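Local atomic coordinates of D-alanine--D-alanine ligase (Coxiella burnetii, PDB entry 3TQT), a protein that catalyses the ATP-dependent joining of two D-alanine molecules into D-alanyl-D-alanine, a building block of bacterial peptidoglycan. Residues Ile22-Asn30 against Pro56-Pro64; Tyr97-Met105 against Gln117-Val128. All blocks are in the same frame, centred on the assembly; numbering follows the deposited sequence.

Contact 1. Residues Ile22-Asn30 against Pro56-Pro64; sequences IQSAKNIVN and PEMFLAHSP
The ring of Phe-59 enters helix 22-30 as a knob into a hole made by Ile-22, Ala-25, Lys-26 and Val-29. Its outer edge goes deepest: CE2 lies 3.5 Å from CG of Lys-26, CZ 3.8 Å from CB of Ala-25, and the carbonyl carbon of Ala-25 sits in the ring plane at that edge. With CG anti to the backbone N (chi1 178°), Phe-59 swings to the neighbouring helix. Lys-26 runs obliquely past the ring and bends only at its last torsion, chi4 -102°, which delivers NZ to the C-terminal end of helix 56-61. There it donates to O of Phe-59 at 2.8 Å, nearly along the C=O axis, and to O of His-62, the first residue beyond the helix, at 2.9 Å, from above that carbonyl plane. A positive group at this C-terminal end would probably be favoured by the helix dipole.

Val-29 divides its branches, CG2 lying 4.0 Å from CD2 of Phe-59 and CG1 lying 3.7 Å from both CB of Pro-56 and CD2 of Leu-60. At the other end Ile-22 CD1 packs against CG of the Pro-64 ring at 3.8 Å. Beneath, strands 5-12 and 37-44 supply Val-9, Cys-11, Ile-39 and Val-41 as a floor. Two helices crossing at -136° and sharing one apolar floor are layered as in an alpha/beta fold, the Rossmann-like N-terminal domain of D-Ala-D-Ala ligases.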
# COMPACT_ATOMS: atom_id res chain seq x y z
N ILE A 22 -18.71 -3.20 12.10
CA ILE A 22 -19.49 -2.53 13.13
C ILE A 22 -19.42 -3.31 14.43
O ILE A 22 -19.26 -2.71 15.50
CB ILE A 22 -20.96 -2.37 12.70
CG1 ILE A 22 -21.05 -1.39 11.52
CG2 ILE A 22 -21.80 -1.89 13.88
CD1 ILE A 22 -22.27 -1.60 10.66
N GLN A 23 -19.56 -4.63 14.37
CA GLN A 23 -19.49 -5.44 15.58
C GLN A 23 -18.10 -5.40 16.23
O GLN A 23 -17.98 -5.35 17.45
CB GLN A 23 -19.95 -6.88 15.36
CG GLN A 23 -21.45 -7.00 15.06
CD GLN A 23 -22.31 -6.20 16.04
OE1 GLN A 23 -23.11 -5.35 15.64
NE2 GLN A 23 -22.14 -6.48 17.33
N SER A 24 -17.05 -5.41 15.41
CA SER A 24 -15.69 -5.22 15.92
C SER A 24 -15.58 -3.86 16.62
O SER A 24 -15.08 -3.77 17.74
CB SER A 24 -14.66 -5.32 14.78
OG SER A 24 -14.67 -6.62 14.24
N ALA A 25 -16.04 -2.82 15.95
CA ALA A 25 -15.97 -1.47 16.50
C ALA A 25 -16.74 -1.36 17.80
O ALA A 25 -16.31 -0.67 18.72
CB ALA A 25 -16.47 -0.45 15.50
N LYS A 26 -17.88 -2.03 17.89
CA LYS A 26 -18.67 -1.96 19.12
C LYS A 26 -17.90 -2.57 20.28
O LYS A 26 -17.89 -2.03 21.38
CB LYS A 26 -20.02 -2.63 18.95
CG LYS A 26 -20.98 -1.85 18.08
CD LYS A 26 -22.31 -2.58 17.98
CE LYS A 26 -23.32 -1.80 17.17
NZ LYS A 26 -24.31 -1.12 18.04
N ASN A 27 -17.25 -3.69 20.05
CA ASN A 27 -16.49 -4.32 21.11
C ASN A 27 -15.35 -3.42 21.55
O ASN A 27 -15.10 -3.25 22.74
CB ASN A 27 -15.92 -5.67 20.66
CG ASN A 27 -15.19 -6.39 21.77
OD1 ASN A 27 -15.66 -6.43 22.91
ND2 ASN A 27 -14.03 -6.94 21.45
N ILE A 28 -14.65 -2.86 20.57
CA ILE A 28 -13.54 -1.97 20.87
C ILE A 28 -14.05 -0.77 21.66
O ILE A 28 -13.48 -0.39 22.68
CB ILE A 28 -12.86 -1.53 19.57
CG1 ILE A 28 -12.06 -2.70 18.99
CG2 ILE A 28 -11.95 -0.31 19.82
CD1 ILE A 28 -11.58 -2.48 17.59
N VAL A 29 -15.15 -0.17 21.19
CA VAL A 29 -15.70 1.01 21.86
C VAL A 29 -16.14 0.66 23.28
O VAL A 29 -15.95 1.43 24.21
CB VAL A 29 -16.85 1.62 21.06
CG1 VAL A 29 -17.68 2.57 21.93
CG2 VAL A 29 -16.28 2.36 19.84
N ASN A 30 -16.72 -0.52 23.43
CA ASN A 30 -17.18 -0.98 24.73
C ASN A 30 -16.03 -1.32 25.67
O ASN A 30 -16.18 -1.31 26.89
CB ASN A 30 -18.08 -2.21 24.54
CG ASN A 30 -18.82 -2.58 25.81
OD1 ASN A 30 -19.33 -1.70 26.50
ND2 ASN A 30 -18.87 -3.87 26.13
N PRO A 56 -20.17 7.58 22.40
CA PRO A 56 -19.90 6.15 22.21
C PRO A 56 -21.05 5.31 22.73
O PRO A 56 -21.37 4.29 22.13
CB PRO A 56 -18.63 5.92 23.03
CG PRO A 56 -18.51 7.12 23.94
CD PRO A 56 -19.13 8.24 23.20
N GLU A 57 -21.66 5.73 23.83
CA GLU A 57 -22.77 4.98 24.40
C GLU A 57 -23.89 4.78 23.37
O GLU A 57 -24.54 3.75 23.35
CB GLU A 57 -23.31 5.65 25.66
CG GLU A 57 -23.95 7.03 25.43
CD GLU A 57 -22.95 8.18 25.49
OE1 GLU A 57 -21.72 7.94 25.40
OE2 GLU A 57 -23.40 9.34 25.65
N MET A 58 -24.11 5.78 22.53
CA MET A 58 -25.16 5.70 21.52
C MET A 58 -24.77 4.69 20.45
O MET A 58 -25.63 3.96 19.93
CB MET A 58 -25.39 7.06 20.86
CG MET A 58 -26.01 8.08 21.78
SD MET A 58 -26.39 9.60 20.89
CE MET A 58 -27.88 9.06 20.06
N PHE A 59 -23.48 4.64 20.14
CA PHE A 59 -22.96 3.68 19.17
C PHE A 59 -23.14 2.27 19.68
O PHE A 59 -23.45 1.36 18.92
CB PHE A 59 -21.48 3.95 18.84
CG PHE A 59 -20.91 2.95 17.87
CD1 PHE A 59 -21.38 2.89 16.56
CD2 PHE A 59 -19.91 2.08 18.25
CE1 PHE A 59 -20.87 1.96 15.66
CE2 PHE A 59 -19.38 1.16 17.36
CZ PHE A 59 -19.87 1.10 16.06
N LEU A 60 -22.94 2.07 20.98
CA LEU A 60 -23.14 0.74 21.56
C LEU A 60 -24.62 0.36 21.59
O LEU A 60 -24.97 -0.81 21.46
CB LEU A 60 -22.56 0.67 22.97
CG LEU A 60 -21.06 0.94 23.04
CD1 LEU A 60 -20.58 0.90 24.47
CD2 LEU A 60 -20.29 -0.06 22.18
N ALA A 61 -25.48 1.35 21.76
CA ALA A 61 -26.90 1.11 21.96
C ALA A 61 -27.71 0.95 20.67
O ALA A 61 -28.80 0.39 20.68
CB ALA A 61 -27.51 2.22 22.82
N HIS A 62 -27.17 1.45 19.56
CA HIS A 62 -27.93 1.51 18.32
C HIS A 62 -27.08 1.13 17.12
O HIS A 62 -25.87 1.19 17.19
CB HIS A 62 -28.47 2.93 18.12
CG HIS A 62 -29.42 3.36 19.18
ND1 HIS A 62 -29.05 4.17 20.23
CD2 HIS A 62 -30.73 3.07 19.36
CE1 HIS A 62 -30.10 4.38 21.01
NE2 HIS A 62 -31.13 3.72 20.50
N SER A 63 -27.72 0.76 16.02
CA SER A 63 -26.97 0.57 14.78
C SER A 63 -26.52 1.94 14.29
O SER A 63 -27.19 2.94 14.53
CB SER A 63 -27.84 -0.11 13.72
OG SER A 63 -28.83 0.78 13.23
N PRO A 64 -25.36 2.00 13.63
CA PRO A 64 -24.99 3.31 13.10
C PRO A 64 -25.98 3.82 12.06
O PRO A 64 -26.16 5.04 11.94
CB PRO A 64 -23.59 3.07 12.50
CG PRO A 64 -23.50 1.61 12.31
CD PRO A 64 -24.32 0.98 13.40

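Contact 2. Residues Tyr97-Met105 against Gln117-Val128; sequences YSADCVFPM and QGLLELLNLPYV
Val-102 and Tyr-127 form a single beta bridge, through which the chain following helix 117-122 pairs with edge strand 101-104 of the Rossmann-like sheet. N of Val-102 donates to O of Pro-126 at 2.9 Å, and its O accepts from N of Val-128 at 2.8 Å. Packing is tight on the side facing the helix. Val-102, with CG1 anti to the backbone N (chi1 173°), sets that methyl 3.7 Å from CD1 of Leu-120, while CG2 meets CD1 of Leu-125 at 3.9 Å. Pro-104 follows, its CD 3.3 Å from O of Val-128. One residue on from the bridge, CG2 of Val-128 lies over one face of the Phe-103 ring, 3.9 Å from its centroid. Helix 340-370 borders the Phe-103 side through Leu-344 and Leu-347.

The looser, partly exposed edge is at Asp-100 and Pro-126, whose ring lies with CG 3.2 Å from O of Asp-100; the carboxylate of Asp-100 is bonded to N of His-6. The far side of the helix and Asn-124, its Schellman end, meet the second subunit, whose Gln-14 bonds to the Asn-124 side chain. Tyr-127 turns its ring from the strand toward the helix, where OH donates to OE2 of Glu-121 at 2.6 Å.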
# COMPACT_ATOMS: atom_id res chain seq x y z
N TYR A 97 -13.31 18.19 14.97
CA TYR A 97 -13.21 17.23 16.07
C TYR A 97 -11.82 16.66 16.14
O TYR A 97 -11.22 16.32 15.11
CB TYR A 97 -14.18 16.07 15.88
CG TYR A 97 -15.64 16.45 15.80
CD1 TYR A 97 -16.50 16.21 16.86
CD2 TYR A 97 -16.16 17.01 14.65
CE1 TYR A 97 -17.84 16.54 16.78
CE2 TYR A 97 -17.49 17.34 14.56
CZ TYR A 97 -18.33 17.10 15.63
OH TYR A 97 -19.66 17.44 15.53
N SER A 98 -11.33 16.52 17.37
CA SER A 98 -9.99 16.05 17.64
C SER A 98 -9.87 14.56 17.41
O SER A 98 -10.83 13.81 17.58
CB SER A 98 -9.65 16.31 19.11
OG SER A 98 -9.57 17.69 19.35
N ALA A 99 -8.67 14.13 17.05
CA ALA A 99 -8.32 12.72 17.06
C ALA A 99 -6.82 12.63 17.34
O ALA A 99 -6.01 13.19 16.61
CB ALA A 99 -8.67 12.06 15.74
N ASP A 100 -6.46 11.93 18.41
CA ASP A 100 -5.06 11.72 18.75
C ASP A 100 -4.56 10.42 18.18
O ASP A 100 -3.36 10.20 18.03
CB ASP A 100 -4.91 11.70 20.27
CG ASP A 100 -5.22 13.04 20.87
OD1 ASP A 100 -4.71 14.04 20.33
OD2 ASP A 100 -5.99 13.09 21.86
N CYS A 101 -5.50 9.53 17.89
CA CYS A 101 -5.15 8.25 17.31
C CYS A 101 -6.40 7.63 16.70
O CYS A 101 -7.50 7.76 17.23
CB CYS A 101 -4.53 7.32 18.35
SG CYS A 101 -4.01 5.70 17.70
N VAL A 102 -6.21 6.99 15.55
CA VAL A 102 -7.33 6.39 14.84
C VAL A 102 -7.22 4.88 14.91
O VAL A 102 -6.13 4.33 14.80
CB VAL A 102 -7.36 6.87 13.37
CG1 VAL A 102 -8.42 6.12 12.59
CG2 VAL A 102 -7.58 8.38 13.32
N PHE A 103 -8.35 4.22 15.12
CA PHE A 103 -8.38 2.78 15.16
C PHE A 103 -9.15 2.33 13.93
O PHE A 103 -10.37 2.31 13.94
CB PHE A 103 -9.10 2.34 16.44
CG PHE A 103 -8.58 1.05 17.02
CD1 PHE A 103 -8.10 1.01 18.32
CD2 PHE A 103 -8.57 -0.10 16.27
CE1 PHE A 103 -7.63 -0.16 18.85
CE2 PHE A 103 -8.11 -1.28 16.80
CZ PHE A 103 -7.64 -1.31 18.09
N PRO A 104 -8.43 2.02 12.84
CA PRO A 104 -9.13 1.62 11.63
C PRO A 104 -9.73 0.24 11.90
O PRO A 104 -9.00 -0.69 12.26
CB PRO A 104 -8.01 1.54 10.58
CG PRO A 104 -6.77 2.02 11.24
CD PRO A 104 -6.97 1.89 12.71
N MET A 105 -11.04 0.10 11.77
CA MET A 105 -11.64 -1.18 12.08
C MET A 105 -12.61 -1.52 10.97
O MET A 105 -13.68 -2.07 11.20
CB MET A 105 -12.30 -1.18 13.46
CG MET A 105 -12.74 -2.57 13.96
SD MET A 105 -11.51 -3.90 13.78
CE MET A 105 -10.04 -3.12 14.45
N GLN A 117 -5.64 3.54 5.46
CA GLN A 117 -4.32 3.86 5.99
C GLN A 117 -3.69 5.02 5.21
O GLN A 117 -3.05 5.89 5.79
CB GLN A 117 -3.40 2.64 5.89
CG GLN A 117 -3.77 1.50 6.87
CD GLN A 117 -5.02 0.72 6.44
OE1 GLN A 117 -5.39 0.70 5.27
NE2 GLN A 117 -5.66 0.07 7.40
N GLY A 118 -3.88 5.02 3.89
CA GLY A 118 -3.31 6.08 3.05
C GLY A 118 -3.89 7.45 3.36
O GLY A 118 -3.16 8.45 3.42
N LEU A 119 -5.20 7.50 3.58
CA LEU A 119 -5.86 8.74 3.96
C LEU A 119 -5.33 9.20 5.30
O LEU A 119 -5.04 10.39 5.50
CB LEU A 119 -7.38 8.54 4.04
CG LEU A 119 -8.14 9.75 4.60
CD1 LEU A 119 -7.66 11.03 3.91
CD2 LEU A 119 -9.65 9.55 4.44
N LEU A 120 -5.16 8.26 6.21
CA LEU A 120 -4.69 8.58 7.55
C LEU A 120 -3.25 9.08 7.52
O LEU A 120 -2.88 9.96 8.30
CB LEU A 120 -4.84 7.39 8.50
CG LEU A 120 -6.29 6.95 8.74
CD1 LEU A 120 -6.31 5.71 9.59
CD2 LEU A 120 -7.10 8.07 9.40
N GLU A 121 -2.43 8.52 6.62
CA GLU A 121 -1.08 9.04 6.42
C GLU A 121 -1.14 10.47 5.89
O GLU A 121 -0.37 11.32 6.32
CB GLU A 121 -0.29 8.18 5.44
CG GLU A 121 0.01 6.79 5.94
CD GLU A 121 1.11 6.75 6.97
OE1 GLU A 121 1.76 7.79 7.20
OE2 GLU A 121 1.33 5.66 7.54
N LEU A 122 -2.04 10.73 4.96
CA LEU A 122 -2.14 12.07 4.38
C LEU A 122 -2.59 13.08 5.43
O LEU A 122 -2.26 14.27 5.34
CB LEU A 122 -3.13 12.08 3.22
CG LEU A 122 -2.66 11.37 1.97
CD1 LEU A 122 -3.83 11.20 1.02
CD2 LEU A 122 -1.56 12.19 1.32
N LEU A 123 -3.34 12.61 6.42
CA LEU A 123 -3.80 13.46 7.52
C LEU A 123 -2.77 13.53 8.64
O LEU A 123 -2.97 14.23 9.63
CB LEU A 123 -5.12 12.96 8.08
CG LEU A 123 -6.34 13.05 7.17
CD1 LEU A 123 -7.54 12.49 7.87
CD2 LEU A 123 -6.61 14.48 6.78
N ASN A 124 -1.67 12.80 8.47
CA ASN A 124 -0.61 12.74 9.47
C ASN A 124 -1.17 12.33 10.82
O ASN A 124 -0.77 12.88 11.84
CB ASN A 124 0.11 14.10 9.62
CG ASN A 124 0.78 14.56 8.34
OD1 ASN A 124 0.65 15.72 7.93
ND2 ASN A 124 1.49 13.65 7.69
N LEU A 125 -2.11 11.39 10.82
CA LEU A 125 -2.69 10.92 12.08
C LEU A 125 -2.06 9.61 12.52
O LEU A 125 -1.82 8.74 11.70
CB LEU A 125 -4.18 10.70 11.93
CG LEU A 125 -5.03 11.94 11.69
CD1 LEU A 125 -6.45 11.52 11.34
CD2 LEU A 125 -5.01 12.85 12.92
N PRO A 126 -1.80 9.47 13.83
CA PRO A 126 -1.40 8.14 14.29
C PRO A 126 -2.56 7.18 14.07
O PRO A 126 -3.72 7.57 14.24
CB PRO A 126 -1.14 8.34 15.79
CG PRO A 126 -0.97 9.83 15.97
CD PRO A 126 -1.85 10.46 14.92
N TYR A 127 -2.27 5.94 13.68
CA TYR A 127 -3.34 4.96 13.55
C TYR A 127 -2.86 3.55 13.89
O TYR A 127 -1.68 3.21 13.71
CB TYR A 127 -3.97 5.01 12.16
CG TYR A 127 -3.03 4.69 11.03
CD1 TYR A 127 -2.90 3.39 10.55
CD2 TYR A 127 -2.28 5.70 10.43
CE1 TYR A 127 -2.05 3.10 9.52
CE2 TYR A 127 -1.41 5.41 9.39
CZ TYR A 127 -1.31 4.12 8.94
OH TYR A 127 -0.45 3.84 7.91
N VAL A 128 -3.80 2.75 14.36
CA VAL A 128 -3.49 1.40 14.79
C VAL A 128 -3.24 0.46 13.62
O VAL A 128 -3.92 0.52 12.58
CB VAL A 128 -4.60 0.85 15.66
CG1 VAL A 128 -4.43 -0.67 15.89
CG2 VAL A 128 -4.64 1.62 16.98

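Overall arrangement
From the N terminus, strand 5-12 leads into helix 18-31, and the chain then makes strands 37-44 and 50-53 before helix 56-61 returns to close contact 1. Only after further strands at the far side of the same sheet does the chain cross back to strand 101-104, where contact 2 opens; helix 115-122 and the segment after it close this second, shorter loop. The two loops are thus in series, neither crossing nor enclosing the other. Their centres are 19 Å apart, yet they touch: Ser-24 CB packs 3.5 Å from Met-105 CG, and Ile-28 lies on Phe-103 and Met-105. Helix 18-31 therefore links the 56-64 segment to the sheet edge at strand 101-104.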